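Long-range contacts in transcriptional repressor PadR (Bacillus cereus, PDB 6JYI), which probably binds DNA as a dimeric PadR-family transcription factor and represses transcription from its target promoters: residues A[8-13]-A[50-55]; A[16-21]-A[75-80]; A[26-31]-A[44-49]; A[127-132]-A[163-168]. All coordinates share one frame; numbering follows the deposited sequence.

Contacts 1, 2 and 3 form one continuous cluster in the N-terminal winged helix-turn-helix domain, their centres 10 to 14 Å apart. Contacts 1 and 2 share helix 8-19, while contacts 1 and 3 share helix 46-55. Along the chain, contact 3 falls entirely between the two halves of contact 1, and the segments of contacts 1 and 2 alternate, so helix 8-19 is held first by helix 46-55 and then by strand 72-77. Contact 4 follows in sequence, between helices 114-142 and 148-175, its centre 26 to 35 Å from the other three. The probable DNA-binding head is thus set apart from the long-helix region, and both meet the second subunit.

Contact 1 of 4, residues A[8-13]-A[50-55]; sequences KGRDVV and LRQLEN
The guanidinium group of R10 receives L53 CD2 over the centre of one face, 3.7 Å above its plane, while Q52 CG approaches the same group obliquely, 3.8 Å from R10 NH1. This is the packing of helix 8-19 on helix 46-55 inside the winged helix-turn-helix domain; the short segment axes are nearly perpendicular (86°) and 10.7 Å apart at closest approach. A bend at chi3 (57°) turns the R10 guanidinium over the leucine methyl. Its nitrogens are held from outside the two segments, NH2 by a salt bridge to E56 and NE by one to E84, so two carboxylates hold the flat group while one of its faces covers L53. Q52 NE2 hydrogen-bonds to the same E56. Deeper in, V13 points at helix 46-55 and crosses L50 at about a right angle. The two leucines converge on a single methyl of this valine: V13 CG1 lies 3.7 Å from L50 CD2 and 3.8 Å from L53 CD1.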
loop_
_atom_site.group_PDB
_atom_site.type_symbol
_atom_site.label_atom_id
_atom_site.label_comp_id
_atom_site.label_asym_id
_atom_site.label_seq_id
_atom_site.Cartn_x
_atom_site.Cartn_y
_atom_site.Cartn_z
ATOM N N LYS A 8 -4.794 -1.882 -13.871
ATOM C CA LYS A 8 -3.357 -1.679 -13.774
ATOM C C LYS A 8 -2.568 -2.938 -13.442
ATOM O O LYS A 8 -1.396 -3.044 -13.815
ATOM C CB LYS A 8 -3.101 -0.597 -12.741
ATOM C CG LYS A 8 -1.949 0.261 -12.978
ATOM C CD LYS A 8 -2.113 1.628 -12.252
ATOM C CE LYS A 8 -2.899 2.653 -13.072
ATOM N NZ LYS A 8 -3.033 3.950 -12.351
ATOM N N GLY A 9 -3.196 -3.889 -12.744
ATOM C CA GLY A 9 -2.638 -5.225 -12.573
ATOM C C GLY A 9 -2.098 -5.844 -13.854
ATOM O O GLY A 9 -1.066 -6.502 -13.824
ATOM N N ARG A 10 -2.808 -5.668 -14.965
ATOM C CA ARG A 10 -2.386 -6.189 -16.262
ATOM C C ARG A 10 -1.021 -5.572 -16.686
ATOM O O ARG A 10 -0.163 -6.240 -17.256
ATOM C CB ARG A 10 -3.428 -5.862 -17.309
ATOM C CG ARG A 10 -4.776 -6.502 -17.086
ATOM C CD ARG A 10 -5.866 -5.730 -17.822
ATOM N NE ARG A 10 -5.633 -5.615 -19.277
ATOM C CZ ARG A 10 -6.229 -6.350 -20.213
ATOM N NH1 ARG A 10 -7.096 -7.304 -19.879
ATOM N NH2 ARG A 10 -5.960 -6.139 -21.503
ATOM N N ASP A 11 -0.830 -4.310 -16.368
ATOM C CA ASP A 11 0.438 -3.611 -16.744
ATOM C C ASP A 11 1.627 -4.013 -15.938
ATOM O O ASP A 11 2.751 -3.902 -16.430
ATOM C CB ASP A 11 0.241 -2.113 -16.695
ATOM C CG ASP A 11 -0.926 -1.718 -17.473
ATOM O OD1 ASP A 11 -0.900 -2.002 -18.673
ATOM O OD2 ASP A 11 -1.900 -1.168 -16.910
ATOM N N VAL A 12 1.406 -4.525 -14.722
ATOM C CA VAL A 12 2.498 -5.128 -13.990
ATOM C C VAL A 12 3.072 -6.296 -14.801
ATOM O O VAL A 12 4.296 -6.392 -14.995
ATOM C CB VAL A 12 2.096 -5.658 -12.578
ATOM C CG1 VAL A 12 3.264 -6.358 -11.951
ATOM C CG2 VAL A 12 1.553 -4.538 -11.643
ATOM N N VAL A 13 2.180 -7.163 -15.283
ATOM C CA VAL A 13 2.576 -8.323 -16.074
ATOM C C VAL A 13 3.165 -7.906 -17.400
ATOM O O VAL A 13 4.231 -8.370 -17.766
ATOM C CB VAL A 13 1.386 -9.296 -16.279
ATOM C CG1 VAL A 13 1.756 -10.405 -17.257
ATOM C CG2 VAL A 13 0.949 -9.856 -14.896
ATOM N N LEU A 50 -2.648 -13.625 -16.843
ATOM C CA LEU A 50 -1.919 -14.167 -17.975
ATOM C C LEU A 50 -2.892 -14.750 -19.014
ATOM O O LEU A 50 -2.804 -14.446 -20.207
ATOM C CB LEU A 50 -0.916 -15.229 -17.510
ATOM C CG LEU A 50 0.306 -14.705 -16.761
ATOM C CD1 LEU A 50 1.027 -15.823 -15.997
ATOM C CD2 LEU A 50 1.232 -14.003 -17.740
ATOM N N ARG A 51 -3.882 -15.503 -18.555
ATOM C CA ARG A 51 -4.827 -16.173 -19.459
ATOM C C ARG A 51 -5.662 -15.125 -20.209
ATOM O O ARG A 51 -5.934 -15.273 -21.397
ATOM C CB ARG A 51 -5.732 -17.142 -18.678
ATOM C CG ARG A 51 -6.955 -17.689 -19.453
ATOM C CD ARG A 51 -6.676 -18.199 -20.905
ATOM N NE ARG A 51 -5.511 -19.080 -21.051
ATOM C CZ ARG A 51 -5.421 -20.321 -20.558
ATOM N NH1 ARG A 51 -6.416 -20.846 -19.837
ATOM N NH2 ARG A 51 -4.313 -21.042 -20.763
ATOM N N GLN A 52 -6.033 -14.055 -19.521
ATOM C CA GLN A 52 -6.838 -13.003 -20.140
ATOM C C GLN A 52 -6.026 -12.242 -21.201
ATOM O O GLN A 52 -6.515 -11.943 -22.315
ATOM C CB GLN A 52 -7.362 -12.040 -19.084
ATOM C CG GLN A 52 -8.298 -10.927 -19.669
ATOM C CD GLN A 52 -9.467 -11.496 -20.447
ATOM O OE1 GLN A 52 -10.037 -12.529 -20.069
ATOM N NE2 GLN A 52 -9.847 -10.827 -21.548
ATOM N N LEU A 53 -4.784 -11.953 -20.855
ATOM C CA LEU A 53 -3.891 -11.243 -21.768
ATOM C C LEU A 53 -3.650 -12.131 -23.001
ATOM O O LEU A 53 -3.598 -11.634 -24.122
ATOM C CB LEU A 53 -2.588 -10.860 -21.063
ATOM C CG LEU A 53 -2.721 -9.760 -20.010
ATOM C CD1 LEU A 53 -1.430 -9.680 -19.217
ATOM C CD2 LEU A 53 -3.066 -8.363 -20.656
ATOM N N GLU A 54 -3.541 -13.428 -22.814
ATOM C CA GLU A 54 -3.355 -14.323 -23.961
ATOM C C GLU A 54 -4.632 -14.343 -24.797
ATOM O O GLU A 54 -4.600 -14.312 -26.028
ATOM C CB GLU A 54 -3.160 -15.745 -23.513
ATOM C CG GLU A 54 -1.919 -16.046 -22.744
ATOM C CD GLU A 54 -1.971 -17.497 -22.291
ATOM O OE1 GLU A 54 -1.867 -18.370 -23.173
ATOM O OE2 GLU A 54 -2.184 -17.729 -21.077
ATOM N N ASN A 55 -5.770 -14.439 -24.114
ATOM C CA ASN A 55 -7.060 -14.485 -24.831
ATOM C C ASN A 55 -7.245 -13.237 -25.699
ATOM O O ASN A 55 -7.889 -13.290 -26.752
ATOM C CB ASN A 55 -8.231 -14.574 -23.849
ATOM C CG ASN A 55 -8.395 -15.953 -23.243
ATOM O OD1 ASN A 55 -9.267 -16.152 -22.388
ATOM N ND2 ASN A 55 -7.591 -16.914 -23.683
#

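Contact 2 of 4, residues A[16-21]-A[75-80]; sequences LLMQKE and YFITDE
E21 holds its CG between the backbone N and the carbonyl carbon (chi1 65°), and a bend at chi2 carries the carboxylate outward past the CE2 side of the F76 ring, while CB stays over its centre. The evidence for a CH-pi contact is direct: E21 CB sits 3.5 Å from the ring centroid of F76 and only 2° off its normal. The carboxylate and ring planes are 15° apart, and the two side chains run alongside each other in the same direction, with E21 CD 3.5 Å from F76 CE2. At the backbone, E21 CA makes a CA-H...O contact of 3.1 Å with Y75 O. L17 points at the strand, its CD1 4.0 Å from Y75 CB and its CB equally far from I77 CB; the selenium of selenomethionine M18 (SE) lies 3.8 Å from I77 CD1. No direct hydrogen bond joins the segments, but one water bridges them, donating to L17 O (2.7 Å) and accepting from I77 N (3.0 Å). Just beyond, Y75 and L22 share a backbone bond. The end of helix 8-19 and the following turn are thereby fastened to strand 72-77, the second strand of the beta-hairpin wing characteristic of a winged helix-turn-helix domain.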
loop_
_atom_site.group_PDB
_atom_site.type_symbol
_atom_site.label_atom_id
_atom_site.label_comp_id
_atom_site.label_asym_id
_atom_site.label_seq_id
_atom_site.Cartn_x
_atom_site.Cartn_y
_atom_site.Cartn_z
ATOM N N LEU A 16 6.638 -6.465 -16.993
ATOM C CA LEU A 16 7.641 -7.485 -16.731
ATOM C C LEU A 16 8.102 -8.161 -18.021
ATOM O O LEU A 16 9.309 -8.309 -18.282
ATOM C CB LEU A 16 7.067 -8.522 -15.769
ATOM C CG LEU A 16 7.058 -8.143 -14.292
ATOM C CD1 LEU A 16 6.377 -9.285 -13.467
ATOM C CD2 LEU A 16 8.488 -7.873 -13.788
ATOM N N LEU A 17 7.135 -8.460 -18.882
ATOM C CA LEU A 17 7.400 -9.138 -20.154
ATOM C C LEU A 17 8.089 -8.251 -21.207
ATOM O O LEU A 17 8.698 -8.753 -22.133
ATOM C CB LEU A 17 6.095 -9.751 -20.691
ATOM C CG LEU A 17 5.519 -10.867 -19.829
ATOM C CD1 LEU A 17 4.139 -11.374 -20.354
ATOM C CD2 LEU A 17 6.511 -12.025 -19.738
HETATM N N MSE A 18 8.034 -6.942 -21.017
HETATM C CA MSE A 18 8.746 -5.994 -21.881
HETATM C C MSE A 18 10.235 -6.295 -22.085
HETATM O O MSE A 18 10.709 -6.219 -23.200
HETATM C CB MSE A 18 8.560 -4.540 -21.384
HETATM C CG MSE A 18 7.215 -4.004 -21.632
HETATM SE SE MSE A 18 6.906 -3.646 -23.538
HETATM C CE MSE A 18 8.231 -2.277 -23.834
ATOM N N GLN A 19 10.975 -6.666 -21.047
ATOM C CA GLN A 19 12.400 -7.011 -21.275
ATOM C C GLN A 19 12.622 -8.346 -21.958
ATOM O O GLN A 19 13.381 -8.446 -22.938
ATOM C CB GLN A 19 13.178 -7.048 -19.977
ATOM C CG GLN A 19 14.618 -7.394 -20.210
ATOM C CD GLN A 19 15.519 -6.909 -19.107
ATOM O OE1 GLN A 19 15.642 -5.700 -18.872
ATOM N NE2 GLN A 19 16.178 -7.849 -18.429
ATOM N N LYS A 20 12.040 -9.402 -21.391
ATOM C CA LYS A 20 12.090 -10.686 -22.078
ATOM C C LYS A 20 11.013 -11.627 -21.620
ATOM O O LYS A 20 10.351 -11.395 -20.599
ATOM C CB LYS A 20 13.471 -11.345 -21.968
ATOM C CG LYS A 20 13.700 -12.102 -20.668
ATOM C CD LYS A 20 15.171 -12.422 -20.464
ATOM C CE LYS A 20 15.479 -12.631 -18.982
ATOM N NZ LYS A 20 15.259 -11.363 -18.204
ATOM N N GLU A 21 10.834 -12.660 -22.428
ATOM C CA GLU A 21 9.919 -13.706 -22.133
ATOM C C GLU A 21 10.247 -14.272 -20.753
ATOM O O GLU A 21 11.407 -14.354 -20.356
ATOM C CB GLU A 21 9.924 -14.792 -23.229
ATOM C CG GLU A 21 11.243 -15.630 -23.439
ATOM C CD GLU A 21 12.259 -14.983 -24.393
ATOM O OE1 GLU A 21 12.144 -13.760 -24.680
ATOM O OE2 GLU A 21 13.208 -15.695 -24.821
ATOM N N TYR A 75 6.007 -16.958 -21.671
ATOM C CA TYR A 75 5.111 -15.936 -22.182
ATOM C C TYR A 75 5.904 -14.861 -22.840
ATOM O O TYR A 75 6.880 -14.359 -22.273
ATOM C CB TYR A 75 4.293 -15.302 -21.048
ATOM C CG TYR A 75 3.414 -16.295 -20.348
ATOM C CD1 TYR A 75 2.124 -16.569 -20.794
ATOM C CD2 TYR A 75 3.886 -16.992 -19.240
ATOM C CE1 TYR A 75 1.340 -17.522 -20.151
ATOM C CE2 TYR A 75 3.099 -17.933 -18.579
ATOM C CZ TYR A 75 1.842 -18.206 -19.040
ATOM O OH TYR A 75 1.074 -19.155 -18.359
ATOM N N PHE A 76 5.427 -14.442 -23.998
ATOM C CA PHE A 76 6.047 -13.407 -24.781
ATOM C C PHE A 76 5.002 -12.298 -24.985
ATOM O O PHE A 76 3.870 -12.571 -25.390
ATOM C CB PHE A 76 6.397 -13.959 -26.178
ATOM C CG PHE A 76 7.559 -14.927 -26.214
ATOM C CD1 PHE A 76 7.427 -16.236 -25.744
ATOM C CD2 PHE A 76 8.776 -14.557 -26.810
ATOM C CE1 PHE A 76 8.506 -17.133 -25.825
ATOM C CE2 PHE A 76 9.847 -15.460 -26.893
ATOM C CZ PHE A 76 9.715 -16.735 -26.413
ATOM N N ILE A 77 5.400 -11.054 -24.801
ATOM C CA ILE A 77 4.531 -9.921 -25.134
ATOM C C ILE A 77 4.445 -9.710 -26.660
ATOM O O ILE A 77 5.433 -9.932 -27.382
ATOM C CB ILE A 77 5.028 -8.640 -24.413
ATOM C CG1 ILE A 77 3.912 -7.578 -24.334
ATOM C CG2 ILE A 77 6.344 -8.137 -25.026
ATOM C CD1 ILE A 77 4.250 -6.375 -23.481
ATOM N N THR A 78 3.264 -9.321 -27.143
ATOM C CA THR A 78 3.069 -8.999 -28.548
ATOM C C THR A 78 3.078 -7.491 -28.702
ATOM O O THR A 78 3.054 -6.761 -27.710
ATOM C CB THR A 78 1.681 -9.490 -29.064
ATOM O OG1 THR A 78 0.650 -8.774 -28.370
ATOM C CG2 THR A 78 1.511 -10.960 -28.835
ATOM N N ASP A 79 2.998 -7.007 -29.933
ATOM C CA ASP A 79 2.963 -5.572 -30.133
ATOM C C ASP A 79 1.696 -4.948 -29.540
ATOM O O ASP A 79 1.728 -3.811 -29.036
ATOM C CB ASP A 79 3.207 -5.179 -31.610
ATOM C CG ASP A 79 4.699 -5.277 -32.020
ATOM O OD1 ASP A 79 5.572 -5.663 -31.202
ATOM O OD2 ASP A 79 5.004 -4.939 -33.187
ATOM N N GLU A 80 0.584 -5.678 -29.546
ATOM C CA GLU A 80 -0.616 -5.166 -28.900
ATOM C C GLU A 80 -0.415 -4.991 -27.397
ATOM O O GLU A 80 -0.881 -4.010 -26.803
ATOM C CB GLU A 80 -1.835 -6.068 -29.193
ATOM C CG GLU A 80 -2.223 -6.071 -30.665
ATOM C CD GLU A 80 -2.715 -4.711 -31.126
ATOM O OE1 GLU A 80 -3.270 -3.982 -30.286
ATOM O OE2 GLU A 80 -2.551 -4.356 -32.322
HETATM O O HOH W 1 8.191 -10.860 -23.706
#

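Contact 3 of 4, residues A[26-31]-A[44-49]; sequences DIKIVF and GMIYPT
Segment 26-31 of helix 24-35 faces the first turn of helix 46-55, and the backbones come nearest where K28 CA and I46 CA are 7.2 Å apart. That turn is tied at its start by T49, whose backbone N and OG1 both donate to M45 O; the OG1 bond is 2.8 Å long, with the hydroxyl above the carbonyl plane. I46 is the side chain that fills the interface, pointing at the first helix and touching three of its residues. Its CD1 lies over one face of the F31 ring, 3.9 Å from the centroid and 29° off the normal, a CH-pi contact with the two side chains running antiparallel. On its other branch, I46 CG2 stands anti to the backbone N and meets I27 CG2 at 3.8 Å. The aliphatic part of K28 crosses both I46 and Y47 at the margin: CG is 3.7 Å from I46 CD1, and CD comes obliquely to the Y47 ring, 3.6 Å from CE2. Y75 of strand 72-77 touches both I27 and Y47, extending the apolar layer toward the wing. Helices 24-35 and 46-55, packed through I27, F31 and I46, form the helix-turn-helix unit of this PadR-like regulator; helix 46-55 is probably its DNA-recognition helix.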
loop_
_atom_site.group_PDB
_atom_site.type_symbol
_atom_site.label_atom_id
_atom_site.label_comp_id
_atom_site.label_asym_id
_atom_site.label_seq_id
_atom_site.Cartn_x
_atom_site.Cartn_y
_atom_site.Cartn_z
ATOM N N ASP A 26 8.685 -17.792 -13.055
ATOM C CA ASP A 26 9.481 -16.598 -12.891
ATOM C C ASP A 26 8.642 -15.326 -12.636
ATOM O O ASP A 26 9.026 -14.496 -11.804
ATOM C CB ASP A 26 10.437 -16.424 -14.067
ATOM C CG ASP A 26 11.763 -17.222 -13.888
ATOM O OD1 ASP A 26 12.022 -17.830 -12.820
ATOM O OD2 ASP A 26 12.584 -17.195 -14.793
ATOM N N ILE A 27 7.510 -15.188 -13.315
ATOM C CA ILE A 27 6.631 -14.090 -13.055
ATOM C C ILE A 27 6.185 -14.090 -11.586
ATOM O O ILE A 27 6.245 -13.040 -10.918
ATOM C CB ILE A 27 5.400 -14.129 -13.977
ATOM C CG1 ILE A 27 5.867 -13.864 -15.408
ATOM C CG2 ILE A 27 4.380 -13.106 -13.518
ATOM C CD1 ILE A 27 4.785 -14.106 -16.450
ATOM N N LYS A 28 5.771 -15.251 -11.082
ATOM C CA LYS A 28 5.399 -15.365 -9.689
ATOM C C LYS A 28 6.539 -14.972 -8.723
ATOM O O LYS A 28 6.319 -14.291 -7.721
ATOM C CB LYS A 28 4.874 -16.769 -9.362
ATOM C CG LYS A 28 3.403 -16.949 -9.828
ATOM C CD LYS A 28 2.858 -18.359 -9.688
ATOM C CE LYS A 28 2.773 -18.814 -8.287
ATOM N NZ LYS A 28 2.138 -20.147 -8.181
ATOM N N ILE A 29 7.749 -15.424 -8.994
ATOM C CA ILE A 29 8.837 -15.139 -8.055
ATOM C C ILE A 29 9.135 -13.640 -8.080
ATOM O O ILE A 29 9.293 -13.053 -7.025
ATOM C CB ILE A 29 10.092 -15.978 -8.313
ATOM C CG1 ILE A 29 9.738 -17.474 -8.401
ATOM C CG2 ILE A 29 11.116 -15.772 -7.174
ATOM C CD1 ILE A 29 9.669 -18.237 -7.067
ATOM N N VAL A 30 9.176 -13.011 -9.256
ATOM C CA VAL A 30 9.425 -11.545 -9.306
ATOM C C VAL A 30 8.354 -10.801 -8.528
ATOM O O VAL A 30 8.639 -9.864 -7.792
ATOM C CB VAL A 30 9.502 -10.928 -10.712
ATOM C CG1 VAL A 30 10.077 -9.476 -10.568
ATOM C CG2 VAL A 30 10.439 -11.692 -11.560
ATOM N N PHE A 31 7.116 -11.259 -8.662
ATOM C CA PHE A 31 6.023 -10.698 -7.886
ATOM C C PHE A 31 6.247 -10.813 -6.375
ATOM O O PHE A 31 6.056 -9.839 -5.640
ATOM C CB PHE A 31 4.701 -11.375 -8.218
ATOM C CG PHE A 31 3.757 -10.520 -8.990
ATOM C CD1 PHE A 31 2.868 -9.716 -8.328
ATOM C CD2 PHE A 31 3.785 -10.504 -10.370
ATOM C CE1 PHE A 31 2.003 -8.917 -8.979
ATOM C CE2 PHE A 31 2.896 -9.692 -11.076
ATOM C CZ PHE A 31 1.990 -8.896 -10.366
ATOM N N GLY A 44 -2.514 -13.700 -6.377
ATOM C CA GLY A 44 -3.400 -14.823 -6.732
ATOM C C GLY A 44 -4.014 -14.666 -8.113
ATOM O O GLY A 44 -4.472 -15.640 -8.715
HETATM N N MSE A 45 -4.014 -13.437 -8.618
HETATM C CA MSE A 45 -4.539 -13.155 -9.945
HETATM C C MSE A 45 -3.522 -13.272 -11.109
HETATM O O MSE A 45 -3.892 -13.018 -12.237
HETATM C CB MSE A 45 -5.211 -11.777 -9.947
HETATM C CG MSE A 45 -6.576 -11.811 -9.202
HETATM SE SE MSE A 45 -7.842 -13.178 -9.951
HETATM C CE MSE A 45 -8.015 -12.261 -11.665
ATOM N N ILE A 46 -2.285 -13.700 -10.843
ATOM C CA ILE A 46 -1.262 -13.808 -11.913
ATOM C C ILE A 46 -1.687 -14.713 -13.066
ATOM O O ILE A 46 -1.680 -14.297 -14.214
ATOM C CB ILE A 46 0.129 -14.239 -11.340
ATOM C CG1 ILE A 46 0.714 -13.103 -10.520
ATOM C CG2 ILE A 46 1.114 -14.612 -12.446
ATOM C CD1 ILE A 46 2.018 -13.476 -9.811
ATOM N N TYR A 47 -2.052 -15.955 -12.795
ATOM C CA TYR A 47 -2.464 -16.836 -13.904
ATOM C C TYR A 47 -3.752 -16.378 -14.615
ATOM O O TYR A 47 -3.782 -16.337 -15.849
ATOM C CB TYR A 47 -2.516 -18.318 -13.484
ATOM C CG TYR A 47 -1.134 -18.910 -13.433
ATOM C CD1 TYR A 47 -0.356 -19.020 -14.596
ATOM C CD2 TYR A 47 -0.582 -19.336 -12.233
ATOM C CE1 TYR A 47 0.924 -19.552 -14.563
ATOM C CE2 TYR A 47 0.711 -19.863 -12.193
ATOM C CZ TYR A 47 1.462 -19.949 -13.365
ATOM O OH TYR A 47 2.736 -20.460 -13.337
ATOM N N PRO A 48 -4.795 -16.003 -13.853
ATOM C CA PRO A 48 -5.980 -15.411 -14.495
ATOM C C PRO A 48 -5.649 -14.229 -15.391
ATOM O O PRO A 48 -6.203 -14.111 -16.485
ATOM C CB PRO A 48 -6.832 -14.958 -13.296
ATOM C CG PRO A 48 -6.535 -16.046 -12.250
ATOM C CD PRO A 48 -5.052 -16.328 -12.433
ATOM N N THR A 49 -4.735 -13.369 -14.949
ATOM C CA THR A 49 -4.319 -12.216 -15.746
ATOM C C THR A 49 -3.547 -12.655 -16.993
ATOM O O THR A 49 -3.778 -12.125 -18.081
ATOM C CB THR A 49 -3.484 -11.216 -14.916
ATOM O OG1 THR A 49 -4.259 -10.763 -13.821
ATOM C CG2 THR A 49 -3.064 -9.964 -15.754
#

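Contact 4 of 4, residues A[127-132]-A[163-168]; sequences RKEAYI and AQVETL
K128 and Q164 make the one hydrogen bond between the two segments: K128 NZ donates to Q164 OE1 at 2.8 Å, nearly in line with the carbonyl (C=O...donor angle 162°). Next to it, V165 points into the interface and K128 CB presses against V165 CG2 at 3.4 Å, tighter than usual for two carbons. The other valine methyl, CG1, is met at 3.7 Å by E129 OE2, whose extended chain crosses V165 at about a right angle. I132 adds a looser contact, its CD1 4.4 Å from V165 CG2. The lysine is placed by its own bends at chi2 and chi4, which curl the chain around Q164 OE1; K128 NZ also forms salt bridges to E124 of the same chain and to D96 of the second subunit. E129 OE2 pairs with K169 one turn on from V165. Further out, the short segments of helices 114-142 and 148-175 run roughly antiparallel at 152°, with axes 9.7 Å apart, and A163 packs against its own counterpart in the second subunit. With two carboxylates and an amide oxygen around it, the buried lysine ammonium is probably kept charged, and its positive charge would be offset locally. Because one of those carboxylates comes from the other chain, this polar cluster links packing within the subunit to the dimer interface.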
loop_
_atom_site.group_PDB
_atom_site.type_symbol
_atom_site.label_atom_id
_atom_site.label_comp_id
_atom_site.label_asym_id
_atom_site.label_seq_id
_atom_site.Cartn_x
_atom_site.Cartn_y
_atom_site.Cartn_z
ATOM N N ARG A 127 9.483 -7.589 11.026
ATOM C CA ARG A 127 8.990 -7.689 9.652
ATOM C C ARG A 127 9.657 -6.704 8.699
ATOM O O ARG A 127 10.191 -7.112 7.684
ATOM C CB ARG A 127 7.480 -7.462 9.603
ATOM C CG ARG A 127 6.661 -8.659 10.060
ATOM C CD ARG A 127 5.159 -8.390 9.969
ATOM N NE ARG A 127 4.446 -9.038 11.074
ATOM C CZ ARG A 127 3.128 -9.225 11.132
ATOM N NH1 ARG A 127 2.311 -8.803 10.146
ATOM N NH2 ARG A 127 2.617 -9.828 12.196
ATOM N N LYS A 128 9.635 -5.416 9.036
ATOM C CA LYS A 128 10.203 -4.385 8.157
ATOM C C LYS A 128 11.717 -4.545 8.019
ATOM O O LYS A 128 12.262 -4.348 6.928
ATOM C CB LYS A 128 9.810 -2.965 8.607
ATOM C CG LYS A 128 8.277 -2.665 8.517
ATOM C CD LYS A 128 7.889 -2.156 7.164
ATOM C CE LYS A 128 6.392 -2.331 6.822
ATOM N NZ LYS A 128 5.476 -1.513 7.658
ATOM N N GLU A 129 12.385 -4.934 9.109
ATOM C CA GLU A 129 13.826 -5.220 9.082
ATOM C C GLU A 129 14.157 -6.346 8.085
ATOM O O GLU A 129 15.097 -6.222 7.293
ATOM C CB GLU A 129 14.365 -5.525 10.502
ATOM C CG GLU A 129 14.641 -4.244 11.323
ATOM C CD GLU A 129 15.136 -4.458 12.757
ATOM O OE1 GLU A 129 15.118 -5.601 13.288
ATOM O OE2 GLU A 129 15.525 -3.443 13.380
ATOM N N ALA A 130 13.369 -7.422 8.115
ATOM C CA ALA A 130 13.523 -8.540 7.167
ATOM C C ALA A 130 13.327 -8.091 5.699
ATOM O O ALA A 130 14.186 -8.380 4.849
ATOM C CB ALA A 130 12.564 -9.669 7.517
ATOM N N TYR A 131 12.243 -7.356 5.432
ATOM C CA TYR A 131 11.957 -6.805 4.075
ATOM C C TYR A 131 13.122 -5.973 3.561
ATOM O O TYR A 131 13.503 -6.067 2.385
ATOM C CB TYR A 131 10.767 -5.860 4.042
ATOM C CG TYR A 131 9.398 -6.363 4.449
ATOM C CD1 TYR A 131 9.031 -7.701 4.356
ATOM C CD2 TYR A 131 8.441 -5.447 4.880
ATOM C CE1 TYR A 131 7.736 -8.116 4.742
ATOM C CE2 TYR A 131 7.165 -5.835 5.268
ATOM C CZ TYR A 131 6.814 -7.166 5.210
ATOM O OH TYR A 131 5.527 -7.506 5.604
ATOM N N ILE A 132 13.671 -5.140 4.438
ATOM C CA ILE A 132 14.783 -4.286 4.075
ATOM C C ILE A 132 15.884 -5.186 3.544
ATOM O O ILE A 132 16.203 -5.091 2.359
ATOM C CB ILE A 132 15.249 -3.387 5.247
ATOM C CG1 ILE A 132 14.236 -2.240 5.454
ATOM C CG2 ILE A 132 16.609 -2.790 4.967
ATOM C CD1 ILE A 132 14.467 -1.406 6.756
ATOM N N ALA A 163 12.627 4.270 7.961
ATOM C CA ALA A 163 12.111 5.368 8.755
ATOM C C ALA A 163 10.984 4.839 9.614
ATOM O O ALA A 163 10.876 5.206 10.790
ATOM C CB ALA A 163 11.644 6.498 7.861
ATOM N N GLN A 164 10.167 3.942 9.061
ATOM C CA GLN A 164 9.129 3.266 9.878
ATOM C C GLN A 164 9.736 2.494 11.043
ATOM O O GLN A 164 9.262 2.607 12.155
ATOM C CB GLN A 164 8.298 2.310 9.041
ATOM C CG GLN A 164 7.405 3.028 8.039
ATOM C CD GLN A 164 6.887 2.101 6.981
ATOM O OE1 GLN A 164 6.704 0.913 7.236
ATOM N NE2 GLN A 164 6.690 2.611 5.774
ATOM N N VAL A 165 10.780 1.704 10.762
ATOM C CA VAL A 165 11.500 0.966 11.819
ATOM C C VAL A 165 12.025 1.886 12.928
ATOM O O VAL A 165 11.783 1.629 14.114
ATOM C CB VAL A 165 12.631 0.099 11.229
ATOM C CG1 VAL A 165 13.538 -0.461 12.341
ATOM C CG2 VAL A 165 12.019 -1.036 10.375
ATOM N N GLU A 166 12.757 2.937 12.543
ATOM C CA GLU A 166 13.323 3.908 13.505
ATOM C C GLU A 166 12.217 4.464 14.399
ATOM O O GLU A 166 12.333 4.453 15.622
ATOM C CB GLU A 166 14.027 5.077 12.797
ATOM C CG GLU A 166 15.316 4.723 12.016
ATOM N N THR A 167 11.124 4.895 13.775
ATOM C CA THR A 167 10.007 5.477 14.503
ATOM C C THR A 167 9.438 4.483 15.503
ATOM O O THR A 167 9.239 4.819 16.658
ATOM C CB THR A 167 8.894 5.952 13.559
ATOM O OG1 THR A 167 9.367 7.051 12.780
ATOM C CG2 THR A 167 7.669 6.405 14.337
ATOM N N LEU A 168 9.242 3.246 15.077
ATOM C CA LEU A 168 8.654 2.239 15.944
ATOM C C LEU A 168 9.549 1.870 17.110
ATOM O O LEU A 168 9.053 1.709 18.231
ATOM C CB LEU A 168 8.235 0.990 15.155
ATOM C CG LEU A 168 7.028 1.199 14.237
ATOM C CD1 LEU A 168 6.814 -0.040 13.375
ATOM C CD2 LEU A 168 5.748 1.542 15.005
#